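Local coordinates for protein Non-ribosomal peptide synthetase (Methanobrevibacter ruminantium, PDB 6VTJ) that probably carries a peptide on a phosphopantetheine-bearing carrier domain and releases it by reducing the thioester in the reductase domain that follows, at residues Lys344-Leu349 with Tyr408-Val413; Glu416-Ile421 with Ala436-Asp441; Asn320-Tyr325 with Lys478-Tyr483; Lys51-Leu56 with Gly432-Asp437. All coordinates share one frame; numbering follows the deposited sequence.

Interaction 1: Lys344-Leu349 with Tyr408-Val413; sequences KTIKKL and YGIEEV
K347 NZ is shared between a backbone oxygen and an aromatic ring: it hydrogen-bonds to F490 O near the end of the chain and makes an off-centre cation-pi contact with Y408, 4.8 Å from NZ to the ring centroid. The nearer part of the lysine is apolar. K347 leaves its helix with CG anti to the backbone N and then bends at chi2 (-94°), which lays the chain along one face of the ring, CG above CD2 and CE above CD1. K347 CE is 3.7 Å from the Y408 centroid and 17° off the normal, a CH-pi contact over the face. Nearer the backbone of the lysine, I410 CD1 rests 3.7 Å from K347 CA. The other branch of I410 turns to the neighbouring helical residue, CG2 meeting I346 CG2 at 3.8 Å, and the two side chains cross at about a right angle. I410 also packs on V400 and L403 of helix 396-403. The contact packs the last turns of helix 338-349, which runs straight into strand 351-352, against the segment leading into that strand's partner 411-412; the two strands form a small parallel sheet separate from the main Rossmann-type sheet.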
loop_
_atom_site.group_PDB
_atom_site.type_symbol
_atom_site.label_atom_id
_atom_site.label_comp_id
_atom_site.label_asym_id
_atom_site.label_seq_id
_atom_site.Cartn_x
_atom_site.Cartn_y
_atom_site.Cartn_z
ATOM N N LYS A 344 -14.289 -8.067 -6.620
ATOM C CA LYS A 344 -15.060 -9.237 -6.208
ATOM C C LYS A 344 -16.487 -8.840 -5.865
ATOM O O LYS A 344 -17.441 -9.548 -6.206
ATOM C CB LYS A 344 -14.418 -9.914 -4.993
ATOM C CG LYS A 344 -14.891 -11.334 -4.756
ATOM C CD LYS A 344 -14.692 -11.775 -3.302
ATOM C CE LYS A 344 -13.417 -12.558 -3.146
ATOM N NZ LYS A 344 -13.633 -13.887 -2.507
ATOM N N THR A 345 -16.650 -7.729 -5.151
ATOM C CA THR A 345 -18.000 -7.285 -4.824
ATOM C C THR A 345 -18.780 -6.971 -6.089
ATOM O O THR A 345 -19.956 -7.342 -6.210
ATOM C CB THR A 345 -17.966 -6.070 -3.904
ATOM O OG1 THR A 345 -17.638 -6.492 -2.578
ATOM C CG2 THR A 345 -19.323 -5.388 -3.875
ATOM N N ILE A 346 -18.134 -6.300 -7.050
ATOM C CA ILE A 346 -18.831 -5.984 -8.297
ATOM C C ILE A 346 -19.292 -7.272 -8.965
ATOM O O ILE A 346 -20.417 -7.365 -9.486
ATOM C CB ILE A 346 -17.934 -5.141 -9.225
ATOM C CG1 ILE A 346 -17.914 -3.683 -8.791
ATOM C CG2 ILE A 346 -18.406 -5.229 -10.649
ATOM C CD1 ILE A 346 -16.837 -2.864 -9.488
ATOM N N LYS A 347 -18.446 -8.301 -8.924
ATOM C CA LYS A 347 -18.833 -9.580 -9.510
ATOM C C LYS A 347 -20.004 -10.205 -8.749
ATOM O O LYS A 347 -20.947 -10.713 -9.364
ATOM C CB LYS A 347 -17.626 -10.524 -9.552
ATOM C CG LYS A 347 -17.888 -11.864 -10.223
ATOM C CD LYS A 347 -18.284 -12.916 -9.188
ATOM C CE LYS A 347 -18.716 -14.235 -9.820
ATOM N NZ LYS A 347 -19.174 -15.202 -8.777
ATOM N N LYS A 348 -19.973 -10.159 -7.415
ATOM C CA LYS A 348 -21.029 -10.802 -6.633
ATOM C C LYS A 348 -22.374 -10.126 -6.878
ATOM O O LYS A 348 -23.379 -10.796 -7.130
ATOM C CB LYS A 348 -20.691 -10.785 -5.139
ATOM C CG LYS A 348 -19.466 -11.611 -4.710
ATOM C CD LYS A 348 -19.755 -13.097 -4.688
ATOM C CE LYS A 348 -18.627 -13.869 -4.014
ATOM N NZ LYS A 348 -18.302 -13.329 -2.659
ATOM N N LEU A 349 -22.410 -8.796 -6.806
ATOM C CA LEU A 349 -23.620 -8.076 -7.164
ATOM C C LEU A 349 -23.954 -8.210 -8.641
ATOM O O LEU A 349 -25.107 -8.004 -9.021
ATOM C CB LEU A 349 -23.485 -6.597 -6.803
ATOM C CG LEU A 349 -22.957 -6.226 -5.417
ATOM C CD1 LEU A 349 -23.047 -4.725 -5.158
ATOM C CD2 LEU A 349 -23.723 -6.992 -4.350
ATOM N N TYR A 408 -19.744 -14.297 -16.133
ATOM C CA TYR A 408 -20.297 -13.704 -14.915
ATOM C C TYR A 408 -21.440 -12.725 -15.174
ATOM O O TYR A 408 -22.153 -12.375 -14.227
ATOM C CB TYR A 408 -19.201 -12.996 -14.113
ATOM C CG TYR A 408 -18.135 -13.923 -13.590
ATOM C CD1 TYR A 408 -18.433 -15.235 -13.225
ATOM C CD2 TYR A 408 -16.828 -13.492 -13.466
ATOM C CE1 TYR A 408 -17.442 -16.092 -12.747
ATOM C CE2 TYR A 408 -15.837 -14.331 -12.993
ATOM C CZ TYR A 408 -16.146 -15.626 -12.635
ATOM O OH TYR A 408 -15.140 -16.440 -12.166
ATOM N N GLY A 409 -21.613 -12.252 -16.408
ATOM C CA GLY A 409 -22.755 -11.412 -16.740
ATOM C C GLY A 409 -22.847 -10.098 -15.991
ATOM O O GLY A 409 -23.959 -9.605 -15.755
ATOM N N ILE A 410 -21.708 -9.502 -15.630
ATOM C CA ILE A 410 -21.704 -8.242 -14.892
ATOM C C ILE A 410 -22.132 -7.105 -15.810
ATOM O O ILE A 410 -21.673 -7.006 -16.954
ATOM C CB ILE A 410 -20.306 -7.985 -14.309
ATOM C CG1 ILE A 410 -19.900 -9.130 -13.368
ATOM C CG2 ILE A 410 -20.220 -6.567 -13.666
ATOM C CD1 ILE A 410 -18.377 -9.245 -13.190
ATOM N N GLU A 411 -23.014 -6.235 -15.310
ATOM C CA GLU A 411 -23.626 -5.173 -16.106
ATOM C C GLU A 411 -23.301 -3.808 -15.514
ATOM O O GLU A 411 -23.264 -3.645 -14.288
ATOM C CB GLU A 411 -25.167 -5.342 -16.183
ATOM C CG GLU A 411 -25.642 -6.525 -17.043
ATOM C CD GLU A 411 -27.167 -6.617 -17.141
ATOM N N GLU A 412 -23.059 -2.826 -16.379
ATOM C CA GLU A 412 -23.062 -1.432 -15.940
ATOM C C GLU A 412 -24.507 -0.971 -15.829
ATOM O O GLU A 412 -25.278 -1.092 -16.785
ATOM C CB GLU A 412 -22.285 -0.538 -16.900
ATOM C CG GLU A 412 -22.224 0.954 -16.477
ATOM C CD GLU A 412 -21.432 1.813 -17.469
ATOM O OE1 GLU A 412 -20.684 1.249 -18.303
ATOM O OE2 GLU A 412 -21.561 3.056 -17.423
ATOM N N VAL A 413 -24.892 -0.486 -14.651
ATOM C CA VAL A 413 -26.268 -0.100 -14.385
ATOM C C VAL A 413 -26.252 1.350 -13.929
ATOM O O VAL A 413 -25.206 1.893 -13.569
ATOM C CB VAL A 413 -26.923 -1.005 -13.326
ATOM C CG1 VAL A 413 -26.936 -2.445 -13.799
ATOM C CG2 VAL A 413 -26.178 -0.875 -12.007
#

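Interaction 2: Glu416-Ile421 with Ala436-Asp441; sequences EEFKQI and ADFSID
K419 meets I440 close to its own backbone: from CB the chain runs with CG anti to the backbone N (chi1 -160°), and that CG touches I440 CG1 at 4.0 Å, the two side chains crossing at about a right angle. Past CG the lysine leaves the contact. A bend at chi3 (82°) turns its end back along helix 415-423, where K419 NZ forms a weak salt bridge with E416 OE1 at 3.5 Å. The other carboxylate oxygen, E416 OE2, accepts on its anti side from Q420 NE2 at 3.3 Å. The facing segment has no regular structure. It leaves helix 431-435 through a Schellman motif with D437 at C-prime, and further on S439 OG accepts from D441 N at 3.1 Å in an ST turn that has I440, directed at the helix, in its middle. Between these turns F438 projects toward F418, and its CZ meets F418 CE2 at 4.1 Å, arriving at the edge of the F418 ring near its plane. I440 CD1 lies in the plane of the F438 ring at its edge and is 4.3 Å from F418 CE2.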
loop_
_atom_site.group_PDB
_atom_site.type_symbol
_atom_site.label_atom_id
_atom_site.label_comp_id
_atom_site.label_asym_id
_atom_site.label_seq_id
_atom_site.Cartn_x
_atom_site.Cartn_y
_atom_site.Cartn_z
ATOM N N GLU A 416 -29.421 4.633 -9.647
ATOM C CA GLU A 416 -30.573 4.186 -8.867
ATOM C C GLU A 416 -30.640 2.667 -8.816
ATOM O O GLU A 416 -30.828 2.070 -7.745
ATOM C CB GLU A 416 -31.864 4.760 -9.457
ATOM C CG GLU A 416 -33.142 4.125 -8.900
ATOM C CD GLU A 416 -33.371 4.427 -7.410
ATOM O OE1 GLU A 416 -32.667 5.291 -6.827
ATOM O OE2 GLU A 416 -34.266 3.787 -6.820
ATOM N N GLU A 417 -30.477 2.030 -9.972
ATOM C CA GLU A 417 -30.513 0.576 -10.026
ATOM C C GLU A 417 -29.421 -0.031 -9.154
ATOM O O GLU A 417 -29.657 -1.023 -8.446
ATOM C CB GLU A 417 -30.384 0.123 -11.477
ATOM C CG GLU A 417 -30.538 -1.362 -11.687
ATOM C CD GLU A 417 -30.646 -1.731 -13.150
ATOM O OE1 GLU A 417 -30.554 -2.942 -13.451
ATOM N N PHE A 418 -28.232 0.561 -9.202
ATOM C CA PHE A 418 -27.107 0.081 -8.411
ATOM C C PHE A 418 -27.465 0.104 -6.929
ATOM O O PHE A 418 -27.069 -0.781 -6.171
ATOM C CB PHE A 418 -25.866 0.937 -8.668
ATOM C CG PHE A 418 -24.640 0.459 -7.943
ATOM C CD1 PHE A 418 -23.952 -0.660 -8.384
ATOM C CD2 PHE A 418 -24.175 1.126 -6.823
ATOM C CE1 PHE A 418 -22.823 -1.104 -7.721
ATOM C CE2 PHE A 418 -23.047 0.689 -6.155
ATOM C CZ PHE A 418 -22.370 -0.428 -6.604
ATOM N N LYS A 419 -28.219 1.121 -6.527
ATOM C CA LYS A 419 -28.639 1.261 -5.139
ATOM C C LYS A 419 -29.592 0.133 -4.763
ATOM O O LYS A 419 -29.464 -0.474 -3.700
ATOM C CB LYS A 419 -29.313 2.616 -4.915
ATOM C CG LYS A 419 -29.350 3.058 -3.461
ATOM C CD LYS A 419 -30.302 4.226 -3.264
ATOM C CE LYS A 419 -31.740 3.752 -3.131
ATOM N NZ LYS A 419 -32.713 4.854 -3.363
ATOM N N GLN A 420 -30.546 -0.145 -5.645
ATOM C CA GLN A 420 -31.517 -1.206 -5.412
ATOM C C GLN A 420 -30.802 -2.538 -5.231
ATOM O O GLN A 420 -31.145 -3.324 -4.348
ATOM C CB GLN A 420 -32.508 -1.292 -6.574
ATOM C CG GLN A 420 -33.664 -0.309 -6.480
ATOM C CD GLN A 420 -34.530 -0.307 -7.724
ATOM O OE1 GLN A 420 -34.725 -1.341 -8.360
ATOM N NE2 GLN A 420 -35.054 0.862 -8.077
ATOM N N ILE A 421 -29.802 -2.783 -6.072
ATOM C CA ILE A 421 -29.029 -4.015 -6.003
ATOM C C ILE A 421 -28.184 -4.032 -4.735
ATOM O O ILE A 421 -28.022 -5.072 -4.097
ATOM C CB ILE A 421 -28.108 -4.175 -7.226
ATOM C CG1 ILE A 421 -28.932 -4.189 -8.516
ATOM C CG2 ILE A 421 -27.277 -5.443 -7.107
ATOM C CD1 ILE A 421 -28.106 -4.395 -9.766
ATOM N N ALA A 436 -13.188 -1.205 1.863
ATOM C CA ALA A 436 -12.593 -0.104 1.129
ATOM C C ALA A 436 -13.197 1.240 1.504
ATOM O O ALA A 436 -13.044 2.205 0.745
ATOM C CB ALA A 436 -12.738 -0.343 -0.373
ATOM N N ASP A 437 -13.903 1.312 2.641
ATOM C CA ASP A 437 -14.497 2.541 3.175
ATOM C C ASP A 437 -15.611 3.095 2.289
ATOM O O ASP A 437 -15.892 4.301 2.322
ATOM C CB ASP A 437 -13.427 3.615 3.409
ATOM C CG ASP A 437 -13.591 4.341 4.735
ATOM O OD1 ASP A 437 -14.396 3.907 5.593
ATOM O OD2 ASP A 437 -12.895 5.358 4.915
ATOM N N PHE A 438 -16.258 2.237 1.500
ATOM C CA PHE A 438 -17.369 2.666 0.660
ATOM C C PHE A 438 -18.541 3.131 1.520
ATOM O O PHE A 438 -18.751 2.665 2.644
ATOM C CB PHE A 438 -17.782 1.509 -0.268
ATOM C CG PHE A 438 -19.026 1.744 -1.092
ATOM C CD1 PHE A 438 -20.301 1.567 -0.547
ATOM C CD2 PHE A 438 -18.923 2.061 -2.441
ATOM C CE1 PHE A 438 -21.453 1.764 -1.328
ATOM C CE2 PHE A 438 -20.057 2.250 -3.218
ATOM C CZ PHE A 438 -21.325 2.105 -2.662
ATOM N N SER A 439 -19.286 4.083 0.983
ATOM C CA SER A 439 -20.602 4.447 1.472
ATOM C C SER A 439 -21.436 4.822 0.263
ATOM O O SER A 439 -20.946 5.512 -0.637
ATOM C CB SER A 439 -20.557 5.614 2.461
ATOM O OG SER A 439 -21.755 6.370 2.383
ATOM N N ILE A 440 -22.687 4.364 0.241
ATOM C CA ILE A 440 -23.554 4.635 -0.900
ATOM C C ILE A 440 -23.677 6.131 -1.166
ATOM O O ILE A 440 -23.963 6.538 -2.301
ATOM C CB ILE A 440 -24.932 3.982 -0.678
ATOM C CG1 ILE A 440 -25.651 3.772 -2.010
ATOM C CG2 ILE A 440 -25.765 4.809 0.271
ATOM C CD1 ILE A 440 -24.987 2.738 -2.896
ATOM N N ASP A 441 -23.427 6.969 -0.156
ATOM C CA ASP A 441 -23.490 8.416 -0.330
ATOM C C ASP A 441 -22.239 8.995 -0.973
ATOM O O ASP A 441 -22.271 10.147 -1.422
ATOM C CB ASP A 441 -23.730 9.103 1.016
ATOM C CG ASP A 441 -25.022 8.674 1.664
ATOM O OD1 ASP A 441 -25.975 8.357 0.916
ATOM O OD2 ASP A 441 -25.088 8.669 2.917
#

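Interaction 3: Asn320-Tyr325 with Lys478-Tyr483; sequences NLMSRY and KRLFDY
Y325 O is gripped side-on by R479, accepting from both NE and NH2 at 2.8 Å each. With one oxygen serving two donors, both bonds are bent, the N-H...O angles being 137° and 134°. A bend at chi3 helps bring the guanidinium here, and NH2 also lies over one face of the Y325 ring, 3.4 Å from CE1. The guanidinium stands nearly perpendicular to that ring (89°), in a cation-pi contact made by a nitrogen rather than by a flat stack. One water accepts from R479 NH2 at 3.0 Å and also bonds to Y325 OH. A second water joins the segments deeper in: it accepts from S323 OG at 2.7 Å and donates to L480 O at 2.9 Å. S323 OG also rests on L480, 3.4 Å from its CG. Packing ends at M322 SD, 4.3 Å from L480 CD1, with M363 of strand 360-365 touching both side chains. Helix 474-485 is thereby fastened to the C-terminal end of strand 313-322 and the loop after it, in the Rossmann-type sheet expected of this NADP-binding reductase family.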
loop_
_atom_site.group_PDB
_atom_site.type_symbol
_atom_site.label_atom_id
_atom_site.label_comp_id
_atom_site.label_asym_id
_atom_site.label_seq_id
_atom_site.Cartn_x
_atom_site.Cartn_y
_atom_site.Cartn_z
ATOM N N ASN A 320 -0.818 0.605 -7.833
ATOM C CA ASN A 320 -1.691 -0.557 -7.642
ATOM C C ASN A 320 -0.908 -1.810 -8.036
ATOM O O ASN A 320 -0.879 -2.206 -9.205
ATOM C CB ASN A 320 -2.960 -0.376 -8.472
ATOM C CG ASN A 320 -3.949 -1.539 -8.340
ATOM O OD1 ASN A 320 -4.056 -2.184 -7.296
ATOM N ND2 ASN A 320 -4.690 -1.788 -9.406
ATOM N N LEU A 321 -0.289 -2.457 -7.038
ATOM C CA LEU A 321 0.631 -3.571 -7.260
ATOM C C LEU A 321 -0.145 -4.832 -7.632
ATOM O O LEU A 321 -0.790 -5.448 -6.772
ATOM C CB LEU A 321 1.484 -3.812 -6.017
ATOM C CG LEU A 321 2.382 -2.652 -5.589
ATOM C CD1 LEU A 321 3.260 -3.072 -4.437
ATOM C CD2 LEU A 321 3.236 -2.151 -6.750
ATOM N N MET A 322 -0.016 -5.266 -8.881
ATOM C CA MET A 322 -0.843 -6.333 -9.432
ATOM C C MET A 322 0.014 -7.514 -9.899
ATOM O O MET A 322 1.247 -7.496 -9.840
ATOM C CB MET A 322 -1.707 -5.785 -10.573
ATOM C CG MET A 322 -2.914 -4.988 -10.047
ATOM S SD MET A 322 -4.141 -6.067 -9.278
ATOM C CE MET A 322 -4.038 -5.722 -7.500
ATOM N N SER A 323 -0.674 -8.539 -10.392
ATOM C CA SER A 323 -0.059 -9.821 -10.721
ATOM C C SER A 323 0.977 -9.693 -11.831
ATOM O O SER A 323 0.914 -8.790 -12.678
ATOM C CB SER A 323 -1.136 -10.813 -11.156
ATOM O OG SER A 323 -2.253 -10.684 -10.311
ATOM N N ARG A 324 1.921 -10.638 -11.827
ATOM C CA ARG A 324 2.980 -10.673 -12.832
ATOM C C ARG A 324 2.406 -10.606 -14.236
ATOM O O ARG A 324 1.390 -11.241 -14.550
ATOM C CB ARG A 324 3.831 -11.941 -12.703
ATOM C CG ARG A 324 4.734 -11.950 -11.493
ATOM C CD ARG A 324 5.903 -12.896 -11.660
ATOM N NE ARG A 324 5.512 -14.310 -11.674
ATOM C CZ ARG A 324 5.761 -15.168 -10.688
ATOM N NH1 ARG A 324 6.376 -14.750 -9.592
ATOM N NH2 ARG A 324 5.389 -16.446 -10.787
ATOM N N TYR A 325 3.072 -9.818 -15.074
ATOM C CA TYR A 325 2.730 -9.776 -16.489
ATOM C C TYR A 325 2.973 -11.122 -17.162
ATOM O O TYR A 325 2.183 -11.556 -18.017
ATOM C CB TYR A 325 3.545 -8.683 -17.179
ATOM C CG TYR A 325 3.196 -8.519 -18.639
ATOM C CD1 TYR A 325 1.981 -7.958 -19.018
ATOM C CD2 TYR A 325 4.070 -8.928 -19.640
ATOM C CE1 TYR A 325 1.647 -7.804 -20.373
ATOM C CE2 TYR A 325 3.747 -8.774 -20.994
ATOM C CZ TYR A 325 2.545 -8.211 -21.352
ATOM O OH TYR A 325 2.228 -8.052 -22.687
ATOM N N LYS A 478 -6.779 -11.752 -18.418
ATOM C CA LYS A 478 -7.211 -13.145 -18.318
ATOM C C LYS A 478 -6.192 -13.964 -17.544
ATOM O O LYS A 478 -6.565 -14.754 -16.660
ATOM C CB LYS A 478 -7.456 -13.739 -19.702
ATOM C CG LYS A 478 -8.714 -13.220 -20.355
ATOM C CD LYS A 478 -8.853 -13.728 -21.779
ATOM C CE LYS A 478 -10.048 -13.089 -22.451
ATOM N NZ LYS A 478 -10.048 -13.291 -23.933
ATOM N N ARG A 479 -4.895 -13.750 -17.824
ATOM C CA ARG A 479 -3.862 -14.399 -17.024
ATOM C C ARG A 479 -4.114 -14.129 -15.553
ATOM O O ARG A 479 -4.153 -15.057 -14.730
ATOM C CB ARG A 479 -2.462 -13.914 -17.429
ATOM C CG ARG A 479 -2.014 -14.339 -18.832
ATOM C CD ARG A 479 -0.501 -14.324 -18.977
ATOM N NE ARG A 479 0.046 -12.971 -19.062
ATOM C CZ ARG A 479 -0.122 -12.155 -20.101
ATOM N NH1 ARG A 479 -0.819 -12.549 -21.160
ATOM N NH2 ARG A 479 0.415 -10.942 -20.088
ATOM N N LEU A 480 -4.400 -12.865 -15.230
ATOM C CA LEU A 480 -4.575 -12.481 -13.834
ATOM C C LEU A 480 -5.769 -13.213 -13.244
ATOM O O LEU A 480 -5.670 -13.870 -12.192
ATOM C CB LEU A 480 -4.754 -10.963 -13.743
ATOM C CG LEU A 480 -4.894 -10.289 -12.378
ATOM C CD1 LEU A 480 -4.408 -8.868 -12.466
ATOM C CD2 LEU A 480 -6.354 -10.328 -11.903
ATOM N N PHE A 481 -6.885 -13.188 -13.966
ATOM C CA PHE A 481 -8.075 -13.791 -13.404
ATOM C C PHE A 481 -7.962 -15.307 -13.419
ATOM O O PHE A 481 -8.438 -15.961 -12.479
ATOM C CB PHE A 481 -9.319 -13.275 -14.138
ATOM C CG PHE A 481 -9.630 -11.831 -13.824
ATOM C CD1 PHE A 481 -9.660 -11.395 -12.519
ATOM C CD2 PHE A 481 -9.826 -10.909 -14.837
ATOM C CE1 PHE A 481 -9.919 -10.073 -12.218
ATOM C CE2 PHE A 481 -10.088 -9.589 -14.550
ATOM C CZ PHE A 481 -10.137 -9.166 -13.237
ATOM N N ASP A 482 -7.244 -15.878 -14.400
ATOM C CA ASP A 482 -7.104 -17.332 -14.389
ATOM C C ASP A 482 -6.436 -17.757 -13.099
ATOM O O ASP A 482 -6.885 -18.698 -12.425
ATOM C CB ASP A 482 -6.285 -17.819 -15.579
ATOM C CG ASP A 482 -7.066 -17.822 -16.881
ATOM O OD1 ASP A 482 -8.270 -17.493 -16.893
ATOM O OD2 ASP A 482 -6.450 -18.154 -17.914
ATOM N N TYR A 483 -5.417 -16.998 -12.692
ATOM C CA TYR A 483 -4.700 -17.374 -11.487
ATOM C C TYR A 483 -5.649 -17.351 -10.298
ATOM O O TYR A 483 -5.755 -18.331 -9.545
ATOM C CB TYR A 483 -3.505 -16.445 -11.280
ATOM C CG TYR A 483 -2.744 -16.755 -10.035
ATOM C CD1 TYR A 483 -1.850 -17.814 -9.998
ATOM C CD2 TYR A 483 -2.922 -16.000 -8.879
ATOM C CE1 TYR A 483 -1.147 -18.112 -8.846
ATOM C CE2 TYR A 483 -2.228 -16.298 -7.716
ATOM C CZ TYR A 483 -1.342 -17.359 -7.714
ATOM O OH TYR A 483 -0.641 -17.656 -6.570
HETATM O O HOH W 1 -3.586 -12.997 -10.325
HETATM O O HOH W 2 -0.613 -9.524 -22.480
#

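Interaction 4: Lys51-Leu56 with Gly432-Asp437; sequences KLIIEL and GIITAD
No ring, amide or carboxylate takes part where I434 meets I53 and I54, so there are no faces or edges to stack; the contact is made by branched aliphatic side chains alone. I434 points from helix 431-435 at helix 46-58 and divides its two branches between consecutive residues. Its CG2, anti to the backbone N, touches I53 CG2 at 3.9 Å. The other branch, I434 CG1, reaches I54 CG1 at 4.1 Å. Both pairs cross at an angle, and the single isoleucine sits astride two side chains of the facing helix, with S50 and L57 of the same helix also against it. I53 leans in turn on V63 and I68. A polar link flanks this apolar contact, D437 OD1 accepting from D66 N, while T435 packs on S50 and Y65 and touches the phosphopantetheine. Helix 46-58 starts at S46, which lines the phosphopantetheine pocket, and belongs to the carrier domain; the contact is thus part of the interface between carrier and reductase domains, beside the prosthetic arm.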
loop_
_atom_site.group_PDB
_atom_site.type_symbol
_atom_site.label_atom_id
_atom_site.label_comp_id
_atom_site.label_asym_id
_atom_site.label_seq_id
_atom_site.Cartn_x
_atom_site.Cartn_y
_atom_site.Cartn_z
ATOM N N LYS A 51 -18.389 -6.808 9.143
ATOM C CA LYS A 51 -19.699 -7.341 9.501
ATOM C C LYS A 51 -20.422 -6.387 10.433
ATOM O O LYS A 51 -21.632 -6.168 10.299
ATOM C CB LYS A 51 -19.565 -8.723 10.143
ATOM C CG LYS A 51 -18.567 -9.635 9.440
ATOM N N LEU A 52 -19.692 -5.805 11.385
ATOM C CA LEU A 52 -20.271 -4.781 12.244
ATOM C C LEU A 52 -20.884 -3.659 11.414
ATOM O O LEU A 52 -22.031 -3.248 11.646
ATOM C CB LEU A 52 -19.207 -4.230 13.196
ATOM C CG LEU A 52 -19.679 -3.022 13.998
ATOM C CD1 LEU A 52 -20.849 -3.421 14.855
ATOM C CD2 LEU A 52 -18.570 -2.498 14.862
ATOM N N ILE A 53 -20.130 -3.160 10.428
ATOM C CA ILE A 53 -20.620 -2.051 9.607
ATOM C C ILE A 53 -21.852 -2.480 8.822
ATOM O O ILE A 53 -22.829 -1.731 8.715
ATOM C CB ILE A 53 -19.513 -1.528 8.666
ATOM C CG1 ILE A 53 -18.399 -0.815 9.443
ATOM C CG2 ILE A 53 -20.101 -0.589 7.615
ATOM C CD1 ILE A 53 -18.826 0.505 10.068
ATOM N N ILE A 54 -21.821 -3.680 8.248
ATOM C CA ILE A 54 -22.976 -4.157 7.494
ATOM C C ILE A 54 -24.202 -4.235 8.397
ATOM O O ILE A 54 -25.300 -3.826 8.009
ATOM C CB ILE A 54 -22.662 -5.512 6.836
ATOM C CG1 ILE A 54 -21.575 -5.339 5.775
ATOM C CG2 ILE A 54 -23.931 -6.133 6.223
ATOM C CD1 ILE A 54 -20.923 -6.635 5.358
ATOM N N GLU A 55 -24.027 -4.721 9.629
ATOM C CA GLU A 55 -25.162 -4.828 10.541
ATOM C C GLU A 55 -25.714 -3.456 10.909
ATOM O O GLU A 55 -26.935 -3.271 10.950
ATOM C CB GLU A 55 -24.764 -5.595 11.799
ATOM C CG GLU A 55 -24.842 -7.088 11.641
ATOM C CD GLU A 55 -26.212 -7.564 11.156
ATOM O OE1 GLU A 55 -27.237 -6.995 11.594
ATOM O OE2 GLU A 55 -26.254 -8.505 10.329
ATOM N N LEU A 56 -24.837 -2.481 11.174
ATOM C CA LEU A 56 -25.317 -1.126 11.454
ATOM C C LEU A 56 -26.026 -0.511 10.250
ATOM O O LEU A 56 -26.967 0.276 10.422
ATOM C CB LEU A 56 -24.166 -0.223 11.891
ATOM C CG LEU A 56 -23.529 -0.541 13.239
ATOM C CD1 LEU A 56 -22.132 0.051 13.336
ATOM C CD2 LEU A 56 -24.430 -0.054 14.381
ATOM N N GLY A 432 -16.161 -6.434 0.308
ATOM C CA GLY A 432 -15.163 -5.780 -0.508
ATOM C C GLY A 432 -15.305 -4.283 -0.419
ATOM O O GLY A 432 -14.459 -3.615 0.197
ATOM N N ILE A 433 -16.417 -3.750 -0.932
ATOM C CA ILE A 433 -16.494 -2.297 -0.990
ATOM C C ILE A 433 -16.567 -1.721 0.418
ATOM O O ILE A 433 -16.094 -0.600 0.659
ATOM C CB ILE A 433 -17.669 -1.828 -1.868
ATOM C CG1 ILE A 433 -18.985 -2.440 -1.399
ATOM C CG2 ILE A 433 -17.418 -2.171 -3.317
ATOM C CD1 ILE A 433 -20.171 -1.878 -2.125
ATOM N N ILE A 434 -17.083 -2.492 1.383
ATOM C CA ILE A 434 -17.161 -1.977 2.746
ATOM C C ILE A 434 -15.766 -1.825 3.328
ATOM O O ILE A 434 -15.459 -0.805 3.961
ATOM C CB ILE A 434 -18.044 -2.871 3.645
ATOM C CG1 ILE A 434 -19.531 -2.714 3.302
ATOM C CG2 ILE A 434 -17.844 -2.508 5.083
ATOM C CD1 ILE A 434 -20.012 -1.274 3.226
ATOM N N THR A 435 -14.890 -2.829 3.128
ATOM C CA THR A 435 -13.575 -2.690 3.752
ATOM C C THR A 435 -12.727 -1.662 3.025
ATOM O O THR A 435 -11.670 -1.271 3.541
ATOM C CB THR A 435 -12.816 -4.024 3.828
ATOM O OG1 THR A 435 -12.625 -4.555 2.519
ATOM C CG2 THR A 435 -13.560 -5.043 4.696
ATOM N N ALA A 436 -13.188 -1.205 1.863
ATOM C CA ALA A 436 -12.593 -0.104 1.129
ATOM C C ALA A 436 -13.197 1.240 1.504
ATOM O O ALA A 436 -13.044 2.205 0.745
ATOM C CB ALA A 436 -12.738 -0.343 -0.373
ATOM N N ASP A 437 -13.903 1.312 2.641
ATOM C CA ASP A 437 -14.497 2.541 3.175
ATOM C C ASP A 437 -15.611 3.095 2.289
ATOM O O ASP A 437 -15.892 4.301 2.322
ATOM C CB ASP A 437 -13.427 3.615 3.409
ATOM C CG ASP A 437 -13.591 4.341 4.735
ATOM O OD1 ASP A 437 -14.396 3.907 5.593
ATOM O OD2 ASP A 437 -12.895 5.358 4.915
#

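In the fold
Interactions 1, 2 and 4 form one connected region, whereas interaction 3 touches none of them. Helix 338-349 joins interaction 1 to interaction 4 through T345, whose OG1 lies 3.2 Å from G432 N, and V413 packs on F418 where interactions 1 and 2 adjoin. Interactions 2 and 4 share A436 and D437: helix 431-435 meets the carrier domain, and the loop that leaves it packs against helix 415-423. Interactions 3 and 4 are buried, yet differ in chemistry: 3 combines charge, backbone and water within the reductase, while 4 is wholly aliphatic and spans two domains. Interactions 1 and 2 are partly buried and mix lysine chains with aromatic and aliphatic groups.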